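Local coordinates for protein aerobactin synthase IucA (Klebsiella pneumoniae subsp. pneumoniae, PDB 5JM7) that probably catalyses the ATP-dependent joining of N6-acetyl-N6-hydroxylysine to citrate, a step in making the siderophore aerobactin, at residues F173-P178 / W259-S264; A207-Q212 / L268-S273; F322-E327 / R446-S451. All coordinates share one frame; numbering follows the deposited sequence.

From the N terminus, residues 173-178, at the start of strand 177-185, wait some eighty residues for their partner, 259-264, and this pairing is interaction 1. Inside that span lie residues 207-212, at the end of helix 198-209; they pair later, with 268-273, so interactions 1 and 2 cross. They meet directly, since strands 258-261 and 267-269 are sheet neighbours and Trp259 packs on Cys270. Interaction 3 opens only after both have closed: 322-327 meets 446-451 across 118 intervening residues, joining the IucA/IucC part of the chain to the FhuF-like part. Thr263 packs against Arg446, so interaction 1 touches interaction 3, whereas interaction 2 stays about 7 Å from it between nearest atoms.

Interaction 1. Residues F173-P178 / W259-S264; sequences FAPHFP and WLPTTS. With SO4 (sulfate ion), chain B.
Phe177 and Trp259 face each other as an antiparallel hydrogen-bonded pair, where the first residues of strand 177-185 meet strand 258-261. Two bonds close the pair: Phe177 N gives to Trp259 O at 2.9 Å, in the carbonyl plane, and Trp259 N returns a straighter bond to Phe177 O at 2.7 Å. Trp259 O does more than accept this N-H. It lies 4.0 Å above the Phe177 ring, over its centre, because CG of Phe177 is placed between its own N and carbonyl carbon (chi1 51°) and the ring folds back toward the partner strand. His176 CA also brings a C-H to within 3.2 Å of the same Trp259 O. The apolar flank belongs to Pro261, whose CD meets Phe177 CE2 at 3.7 Å while its CG reaches Pro175 CG at 3.8 Å, the two proline rings crossing at a slant. His176 turns its imidazole away to bond Glu133 of the second subunit. Further along, Ser264 approaches a sulfate that Ser267, Lys278 and Arg349 also bind, consistent with an anion-accepting pocket. Pro175 and Pro261, where the next bonded pair would fall, lack an N-H, so polar pairing stops at Phe177 and Trp259.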
loop_
_atom_site.group_PDB
_atom_site.type_symbol
_atom_site.label_atom_id
_atom_site.label_comp_id
_atom_site.label_asym_id
_atom_site.label_seq_id
_atom_site.Cartn_x
_atom_site.Cartn_y
_atom_site.Cartn_z
ATOM N N PHE A 173 12.503 23.000 5.511
ATOM C CA PHE A 173 12.947 22.017 6.490
ATOM C C PHE A 173 12.120 20.742 6.456
ATOM O O PHE A 173 12.302 19.872 7.320
ATOM C CB PHE A 173 12.933 22.651 7.886
ATOM C CG PHE A 173 13.832 23.849 7.984
ATOM C CD1 PHE A 173 15.199 23.690 8.193
ATOM C CD2 PHE A 173 13.327 25.126 7.794
ATOM C CE1 PHE A 173 16.045 24.795 8.254
ATOM C CE2 PHE A 173 14.163 26.237 7.845
ATOM C CZ PHE A 173 15.528 26.072 8.078
ATOM N N ALA A 174 11.246 20.610 5.458
ATOM C CA ALA A 174 10.343 19.475 5.316
ATOM C C ALA A 174 9.611 19.095 6.607
ATOM O O ALA A 174 9.620 17.933 7.013
ATOM C CB ALA A 174 11.097 18.272 4.760
ATOM N N PRO A 175 8.927 20.061 7.271
ATOM C CA PRO A 175 8.213 19.729 8.512
ATOM C C PRO A 175 6.789 19.306 8.233
ATOM O O PRO A 175 6.331 19.336 7.082
ATOM C CB PRO A 175 8.230 21.048 9.285
ATOM C CG PRO A 175 8.100 22.064 8.179
ATOM C CD PRO A 175 8.804 21.500 6.962
ATOM N N HIS A 176 6.082 18.933 9.295
ATOM C CA HIS A 176 4.645 18.739 9.244
ATOM C C HIS A 176 4.088 18.964 10.647
ATOM O O HIS A 176 4.814 18.877 11.641
ATOM C CB HIS A 176 4.272 17.355 8.723
ATOM C CG HIS A 176 4.783 16.237 9.566
ATOM N ND1 HIS A 176 6.051 15.714 9.423
ATOM C CD2 HIS A 176 4.214 15.567 10.597
ATOM C CE1 HIS A 176 6.231 14.749 10.307
ATOM N NE2 HIS A 176 5.131 14.643 11.031
ATOM N N PHE A 177 2.796 19.252 10.724
ATOM C CA PHE A 177 2.210 19.672 11.989
ATOM C C PHE A 177 0.695 19.618 11.860
ATOM O O PHE A 177 0.175 19.567 10.744
ATOM C CB PHE A 177 2.676 21.084 12.378
ATOM C CG PHE A 177 2.508 22.111 11.281
ATOM C CD1 PHE A 177 1.282 22.727 11.061
ATOM C CD2 PHE A 177 3.596 22.483 10.507
ATOM C CE1 PHE A 177 1.131 23.672 10.052
ATOM C CE2 PHE A 177 3.462 23.444 9.501
ATOM C CZ PHE A 177 2.224 24.039 9.268
ATOM N N PRO A 178 -0.025 19.593 12.982
ATOM C CA PRO A 178 -1.485 19.621 12.927
ATOM C C PRO A 178 -1.991 21.057 12.961
ATOM O O PRO A 178 -1.281 21.986 13.338
ATOM C CB PRO A 178 -1.894 18.848 14.190
ATOM C CG PRO A 178 -0.786 19.166 15.175
ATOM C CD PRO A 178 0.460 19.511 14.375
ATOM N N TRP A 259 -0.349 18.289 8.455
ATOM C CA TRP A 259 -0.313 19.188 7.313
ATOM C C TRP A 259 1.130 19.573 7.058
ATOM O O TRP A 259 1.900 19.759 8.005
ATOM C CB TRP A 259 -1.124 20.451 7.589
ATOM C CG TRP A 259 -2.583 20.200 7.604
ATOM C CD1 TRP A 259 -3.328 19.765 8.669
ATOM C CD2 TRP A 259 -3.498 20.395 6.516
ATOM N NE1 TRP A 259 -4.645 19.649 8.298
ATOM C CE2 TRP A 259 -4.779 20.034 6.985
ATOM C CE3 TRP A 259 -3.355 20.829 5.189
ATOM C CZ2 TRP A 259 -5.913 20.089 6.174
ATOM C CZ3 TRP A 259 -4.476 20.876 4.380
ATOM C CH2 TRP A 259 -5.742 20.515 4.881
ATOM N N LEU A 260 1.497 19.700 5.796
ATOM C CA LEU A 260 2.858 20.156 5.560
ATOM C C LEU A 260 2.861 21.420 4.707
ATOM O O LEU A 260 2.095 21.528 3.733
ATOM C CB LEU A 260 3.702 19.055 4.915
ATOM C CG LEU A 260 3.263 18.347 3.637
ATOM C CD1 LEU A 260 3.609 19.160 2.385
ATOM C CD2 LEU A 260 3.852 16.936 3.570
ATOM N N PRO A 261 3.686 22.402 5.062
ATOM C CA PRO A 261 3.763 23.624 4.255
ATOM C C PRO A 261 4.328 23.332 2.874
ATOM O O PRO A 261 5.232 22.507 2.709
ATOM C CB PRO A 261 4.683 24.529 5.073
ATOM C CG PRO A 261 5.516 23.593 5.873
ATOM C CD PRO A 261 4.660 22.394 6.168
ATOM N N THR A 262 3.756 24.000 1.870
ATOM C CA THR A 262 4.163 23.887 0.478
ATOM C C THR A 262 5.100 25.046 0.151
ATOM O O THR A 262 5.533 25.779 1.045
ATOM C CB THR A 262 2.945 23.879 -0.435
ATOM O OG1 THR A 262 2.271 25.140 -0.344
ATOM C CG2 THR A 262 1.998 22.788 -0.007
ATOM N N THR A 263 5.437 25.211 -1.139
ATOM C CA THR A 263 6.353 26.280 -1.549
ATOM C C THR A 263 5.895 27.647 -1.062
ATOM O O THR A 263 6.726 28.515 -0.779
ATOM C CB THR A 263 6.525 26.300 -3.088
ATOM O OG1 THR A 263 5.239 26.363 -3.727
ATOM C CG2 THR A 263 7.278 25.070 -3.598
ATOM N N SER A 264 4.586 27.847 -0.936
ATOM C CA SER A 264 4.051 29.140 -0.518
ATOM C C SER A 264 4.182 29.372 0.993
ATOM O O SER A 264 4.205 30.532 1.439
ATOM C CB SER A 264 2.585 29.228 -0.943
ATOM O OG SER A 264 1.968 30.416 -0.496
HETATM S S SO4 B . -0.087 29.786 -3.206
HETATM O O1 SO4 B . 0.827 30.288 -4.199
HETATM O O2 SO4 B . -1.417 29.849 -3.699
HETATM O O3 SO4 B . 0.228 28.412 -2.957
HETATM O O4 SO4 B . 0.027 30.559 -1.999
#

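Interaction 2. Residues A207-Q212 / L268-S273; sequences AENAPQ and LYCATS
Cys270, just beyond strand 267-269, turns its sulfur toward the last turn of helix 198-209, where SG comes to 3.7 Å from Asn209 OD1. With SG anti to the Cys270 N (chi1 174°), the sulfur also receives a weak bond from Thr272 N. Thr272 reaches the helix through a water: its OG1 donates to the water, which in turn donates to Asn209 OD1 at 2.7 Å and to Glu208 O at 3.1 Å, so the water ties the helix end to the turn. These residues form a type I turn from Cys270 to Ser273, closed by Ser273 N on Cys270 O, and the turn makes the bend of a beta-hairpin between the antiparallel strands 267-269 and 275-279. Ser273 supplies the direct polar link. Asn209 ND2 donates to its OG at 3.1 Å, nearly straight at 169° and only 2° out of the amide plane, while ND2 also bonds Phe205 O and OG bonds Asp275 O. With both ends of the amide engaged, its flip is set: oxygen to the water, nitrogen to the serine. OD1 additionally lies 3.3 Å from Ser273 CB. Glu208 stretches alongside, OE1 packing at 3.7 Å against Ser273 CA, and its OE2 forms a salt bridge with Arg274, the next residue of the hairpin.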
loop_
_atom_site.group_PDB
_atom_site.type_symbol
_atom_site.label_atom_id
_atom_site.label_comp_id
_atom_site.label_asym_id
_atom_site.label_seq_id
_atom_site.Cartn_x
_atom_site.Cartn_y
_atom_site.Cartn_z
ATOM N N ALA A 207 -14.488 17.158 9.967
ATOM C CA ALA A 207 -14.673 15.710 10.031
ATOM C C ALA A 207 -13.489 14.958 9.426
ATOM O O ALA A 207 -13.011 13.976 10.006
ATOM C CB ALA A 207 -15.971 15.313 9.333
ATOM N N GLU A 208 -12.978 15.419 8.279
ATOM C CA GLU A 208 -11.852 14.736 7.647
ATOM C C GLU A 208 -10.556 14.926 8.427
ATOM O O GLU A 208 -9.760 13.991 8.536
ATOM C CB GLU A 208 -11.667 15.223 6.213
ATOM C CG GLU A 208 -12.752 14.812 5.260
ATOM C CD GLU A 208 -12.547 15.350 3.839
ATOM O OE1 GLU A 208 -11.628 16.185 3.594
ATOM O OE2 GLU A 208 -13.342 14.944 2.968
ATOM N N ASN A 209 -10.307 16.121 8.966
ATOM C CA ASN A 209 -8.975 16.425 9.483
ATOM C C ASN A 209 -8.847 16.431 11.007
ATOM O O ASN A 209 -7.731 16.272 11.513
ATOM C CB ASN A 209 -8.499 17.775 8.938
ATOM C CG ASN A 209 -8.312 17.731 7.449
ATOM O OD1 ASN A 209 -7.410 17.061 6.957
ATOM N ND2 ASN A 209 -9.169 18.439 6.712
ATOM N N ALA A 210 -9.934 16.610 11.750
ATOM C CA ALA A 210 -9.859 16.469 13.205
ATOM C C ALA A 210 -11.176 15.926 13.738
ATOM O O ALA A 210 -11.871 16.622 14.492
ATOM C CB ALA A 210 -9.534 17.816 13.860
ATOM N N PRO A 211 -11.570 14.712 13.350
ATOM C CA PRO A 211 -12.872 14.189 13.797
ATOM C C PRO A 211 -13.050 14.183 15.308
ATOM O O PRO A 211 -14.185 14.303 15.793
ATOM C CB PRO A 211 -12.894 12.769 13.215
ATOM C CG PRO A 211 -11.423 12.417 13.004
ATOM C CD PRO A 211 -10.808 13.715 12.579
ATOM N N GLN A 212 -11.968 14.098 16.078
ATOM C CA GLN A 212 -12.142 14.015 17.523
ATOM C C GLN A 212 -12.627 15.328 18.130
ATOM O O GLN A 212 -13.047 15.334 19.293
ATOM C CB GLN A 212 -10.848 13.535 18.200
ATOM C CG GLN A 212 -9.634 14.483 18.253
ATOM C CD GLN A 212 -8.766 14.543 16.966
ATOM O OE1 GLN A 212 -9.161 14.109 15.856
ATOM N NE2 GLN A 212 -7.518 14.996 17.154
ATOM N N LEU A 268 -1.062 24.913 2.841
ATOM C CA LEU A 268 -0.762 23.639 3.465
ATOM C C LEU A 268 -1.421 22.516 2.677
ATOM O O LEU A 268 -2.513 22.681 2.124
ATOM C CB LEU A 268 -1.225 23.635 4.923
ATOM C CG LEU A 268 -0.691 24.804 5.773
ATOM C CD1 LEU A 268 -1.252 24.738 7.197
ATOM C CD2 LEU A 268 0.830 24.899 5.803
ATOM N N TYR A 269 -0.742 21.367 2.652
ATOM C CA TYR A 269 -1.218 20.145 2.025
ATOM C C TYR A 269 -1.370 19.024 3.050
ATOM O O TYR A 269 -0.468 18.796 3.867
ATOM C CB TYR A 269 -0.248 19.715 0.928
ATOM C CG TYR A 269 -0.475 18.330 0.373
ATOM C CD1 TYR A 269 -1.612 18.047 -0.395
ATOM C CD2 TYR A 269 0.489 17.323 0.540
ATOM C CE1 TYR A 269 -1.814 16.781 -0.942
ATOM C CE2 TYR A 269 0.313 16.049 -0.033
ATOM C CZ TYR A 269 -0.850 15.790 -0.754
ATOM O OH TYR A 269 -1.060 14.548 -1.299
ATOM N N CYS A 270 -2.512 18.334 3.007
ATOM C CA CYS A 270 -2.742 17.126 3.787
ATOM C C CYS A 270 -3.217 16.050 2.827
ATOM O O CYS A 270 -4.260 16.214 2.180
ATOM C CB CYS A 270 -3.771 17.332 4.898
ATOM S SG CYS A 270 -4.198 15.768 5.752
ATOM N N ALA A 271 -2.468 14.943 2.761
ATOM C CA ALA A 271 -2.705 13.923 1.756
ATOM C C ALA A 271 -4.087 13.293 1.854
ATOM O O ALA A 271 -4.575 12.769 0.844
ATOM C CB ALA A 271 -1.628 12.851 1.846
ATOM N N THR A 272 -4.731 13.324 3.036
ATOM C CA THR A 272 -6.047 12.711 3.217
ATOM C C THR A 272 -7.199 13.718 3.205
ATOM O O THR A 272 -8.363 13.304 3.293
ATOM C CB THR A 272 -6.094 11.886 4.521
ATOM O OG1 THR A 272 -5.762 12.709 5.640
ATOM C CG2 THR A 272 -5.131 10.692 4.457
ATOM N N SER A 273 -6.925 15.015 3.079
ATOM C CA SER A 273 -7.985 16.015 3.045
ATOM C C SER A 273 -8.432 16.286 1.601
ATOM O O SER A 273 -7.599 16.418 0.690
ATOM C CB SER A 273 -7.510 17.309 3.703
ATOM O OG SER A 273 -8.553 18.267 3.696
HETATM O O HOH W 1 -7.454 14.400 6.490
#

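Interaction 3. Residues F322-E327 / R446-S451; sequences FRVMQE and RDCQGS
Strand 322-324, the outermost strand, within this chain, of a mixed sheet and parallel to 439-445, leads into Met325 and Glu327, which meet the loop of Arg446 and Cys448. Met325 and Arg446 extend side by side in the same direction, SD touching the arginine CB at 3.9 Å, while the guanidinium continues to Gln429 and Glu142. Cys448 points its thiol back at residues 324-325: SG lies 3.4 Å from Met325 O and 4.0 Å from Val324 CG1, with helix 294-306 contributing Leu303 to the same surroundings. Glu327, extended beyond CG, lays its carboxylate alongside the loop backbone. Its OE2 accepts a weak bond from Cys448 N at 3.2 Å (149°), and OE1 rests against Cys448 CB at 3.7 Å. A water joins OE2 to Asp447 N. OE2 is also salt-bridged to Arg349, which would offset the nearness of Asp447, whose OD1 is 4.3 Å away; Lys278 is a long, weak ion-pair partner of that aspartate. Both bases bind a sulfate, probably from the crystallisation liquor, whose nearest atom is about 4 Å from the Asp447 side chain, so acids and bases here probably border one anion pocket. In the loop itself, Gly450 N bonds Asp447 O at 2.9 Å and Asp447 OD1 weakly accepts Gln449 N, the pattern of a beta turn led by an Asx turn.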
loop_
_atom_site.group_PDB
_atom_site.type_symbol
_atom_site.label_atom_id
_atom_site.label_comp_id
_atom_site.label_asym_id
_atom_site.label_seq_id
_atom_site.Cartn_x
_atom_site.Cartn_y
_atom_site.Cartn_z
ATOM N N PHE A 322 -5.768 19.143 -18.684
ATOM C CA PHE A 322 -5.530 20.432 -18.039
ATOM C C PHE A 322 -6.573 20.704 -16.963
ATOM O O PHE A 322 -7.775 20.722 -17.246
ATOM C CB PHE A 322 -5.498 21.559 -19.072
ATOM C CG PHE A 322 -5.568 22.925 -18.477
ATOM C CD1 PHE A 322 -4.578 23.382 -17.636
ATOM C CD2 PHE A 322 -6.546 23.813 -18.890
ATOM C CE1 PHE A 322 -4.631 24.665 -17.094
ATOM C CE2 PHE A 322 -6.583 25.120 -18.386
ATOM C CZ PHE A 322 -5.626 25.544 -17.482
ATOM N N ARG A 323 -6.108 20.973 -15.747
ATOM C CA ARG A 323 -6.981 21.140 -14.591
ATOM C C ARG A 323 -6.579 22.383 -13.814
ATOM O O ARG A 323 -5.392 22.701 -13.696
ATOM C CB ARG A 323 -6.925 19.902 -13.653
ATOM C CG ARG A 323 -7.434 18.621 -14.295
ATOM C CD ARG A 323 -8.945 18.644 -14.373
ATOM N NE ARG A 323 -9.542 18.176 -13.123
ATOM C CZ ARG A 323 -10.747 18.525 -12.693
ATOM N NH1 ARG A 323 -11.487 19.371 -13.406
ATOM N NH2 ARG A 323 -11.198 18.031 -11.546
ATOM N N VAL A 324 -7.579 23.079 -13.284
ATOM C CA VAL A 324 -7.393 24.168 -12.335
ATOM C C VAL A 324 -7.856 23.693 -10.959
ATOM O O VAL A 324 -8.979 23.184 -10.819
ATOM C CB VAL A 324 -8.157 25.436 -12.761
ATOM C CG1 VAL A 324 -8.122 26.478 -11.633
ATOM C CG2 VAL A 324 -7.515 26.023 -14.004
ATOM N N MET A 325 -6.989 23.843 -9.950
ATOM C CA MET A 325 -7.375 23.665 -8.546
ATOM C C MET A 325 -8.177 24.885 -8.104
ATOM O O MET A 325 -7.610 25.927 -7.746
ATOM C CB MET A 325 -6.160 23.475 -7.649
ATOM C CG MET A 325 -5.484 22.139 -7.770
ATOM S SD MET A 325 -4.003 22.143 -6.774
ATOM C CE MET A 325 -3.495 20.441 -6.993
ATOM N N GLN A 326 -9.504 24.745 -8.096
ATOM C CA GLN A 326 -10.372 25.866 -7.756
ATOM C C GLN A 326 -10.276 26.199 -6.262
ATOM O O GLN A 326 -10.064 25.322 -5.412
ATOM C CB GLN A 326 -11.826 25.560 -8.118
ATOM C CG GLN A 326 -12.139 25.364 -9.585
ATOM C CD GLN A 326 -11.764 26.576 -10.453
ATOM O OE1 GLN A 326 -11.762 27.734 -9.981
ATOM N NE2 GLN A 326 -11.576 26.329 -11.754
ATOM N N GLU A 327 -10.396 27.485 -5.952
ATOM C CA GLU A 327 -10.458 27.987 -4.581
ATOM C C GLU A 327 -11.902 28.440 -4.358
ATOM O O GLU A 327 -12.225 29.628 -4.454
ATOM C CB GLU A 327 -9.480 29.110 -4.408
ATOM C CG GLU A 327 -8.054 28.665 -4.664
ATOM C CD GLU A 327 -7.051 29.813 -4.708
ATOM O OE1 GLU A 327 -7.462 30.989 -4.598
ATOM O OE2 GLU A 327 -5.856 29.539 -4.955
ATOM N N ARG A 446 -2.519 26.102 -10.106
ATOM C CA ARG A 446 -3.049 26.560 -8.822
ATOM C C ARG A 446 -2.615 27.997 -8.581
ATOM O O ARG A 446 -1.615 28.463 -9.129
ATOM C CB ARG A 446 -2.576 25.727 -7.611
ATOM C CG ARG A 446 -1.120 25.863 -7.404
ATOM C CD ARG A 446 -0.554 25.169 -6.162
ATOM N NE ARG A 446 0.889 25.376 -6.198
ATOM C CZ ARG A 446 1.771 24.699 -5.480
ATOM N NH1 ARG A 446 1.364 23.731 -4.672
ATOM N NH2 ARG A 446 3.067 24.961 -5.622
ATOM N N ASP A 447 -3.381 28.659 -7.716
ATOM C CA ASP A 447 -3.288 30.047 -7.268
ATOM C C ASP A 447 -4.222 30.882 -8.125
ATOM O O ASP A 447 -3.783 31.658 -8.980
ATOM C CB ASP A 447 -1.873 30.623 -7.305
ATOM C CG ASP A 447 -1.787 31.964 -6.605
ATOM O OD1 ASP A 447 -2.804 32.415 -6.041
ATOM O OD2 ASP A 447 -0.702 32.564 -6.586
ATOM N N CYS A 448 -5.524 30.726 -7.882
ATOM C CA CYS A 448 -6.552 31.446 -8.616
ATOM C C CYS A 448 -6.503 32.950 -8.393
ATOM O O CYS A 448 -7.231 33.684 -9.065
ATOM C CB CYS A 448 -7.904 30.887 -8.221
ATOM S SG CYS A 448 -8.074 29.176 -8.744
ATOM N N GLN A 449 -5.669 33.430 -7.475
ATOM C CA GLN A 449 -5.468 34.860 -7.332
ATOM C C GLN A 449 -4.616 35.409 -8.462
ATOM O O GLN A 449 -4.614 36.625 -8.691
ATOM C CB GLN A 449 -4.833 35.151 -5.961
ATOM C CG GLN A 449 -5.743 34.697 -4.807
ATOM C CD GLN A 449 -5.105 34.834 -3.422
ATOM O OE1 GLN A 449 -3.881 34.911 -3.280
ATOM N NE2 GLN A 449 -5.946 34.804 -2.387
ATOM N N GLY A 450 -3.913 34.535 -9.186
ATOM C CA GLY A 450 -3.139 34.933 -10.342
ATOM C C GLY A 450 -3.913 34.812 -11.636
ATOM O O GLY A 450 -3.329 34.573 -12.698
ATOM N N SER A 451 -5.230 34.978 -11.568
ATOM C CA SER A 451 -6.078 34.970 -12.749
ATOM C C SER A 451 -6.597 36.377 -13.055
ATOM O O SER A 451 -6.682 37.244 -12.176
ATOM C CB SER A 451 -7.247 33.989 -12.574
ATOM O OG SER A 451 -8.081 34.378 -11.492
HETATM O O HOH W 2 -5.786 27.258 -6.843
#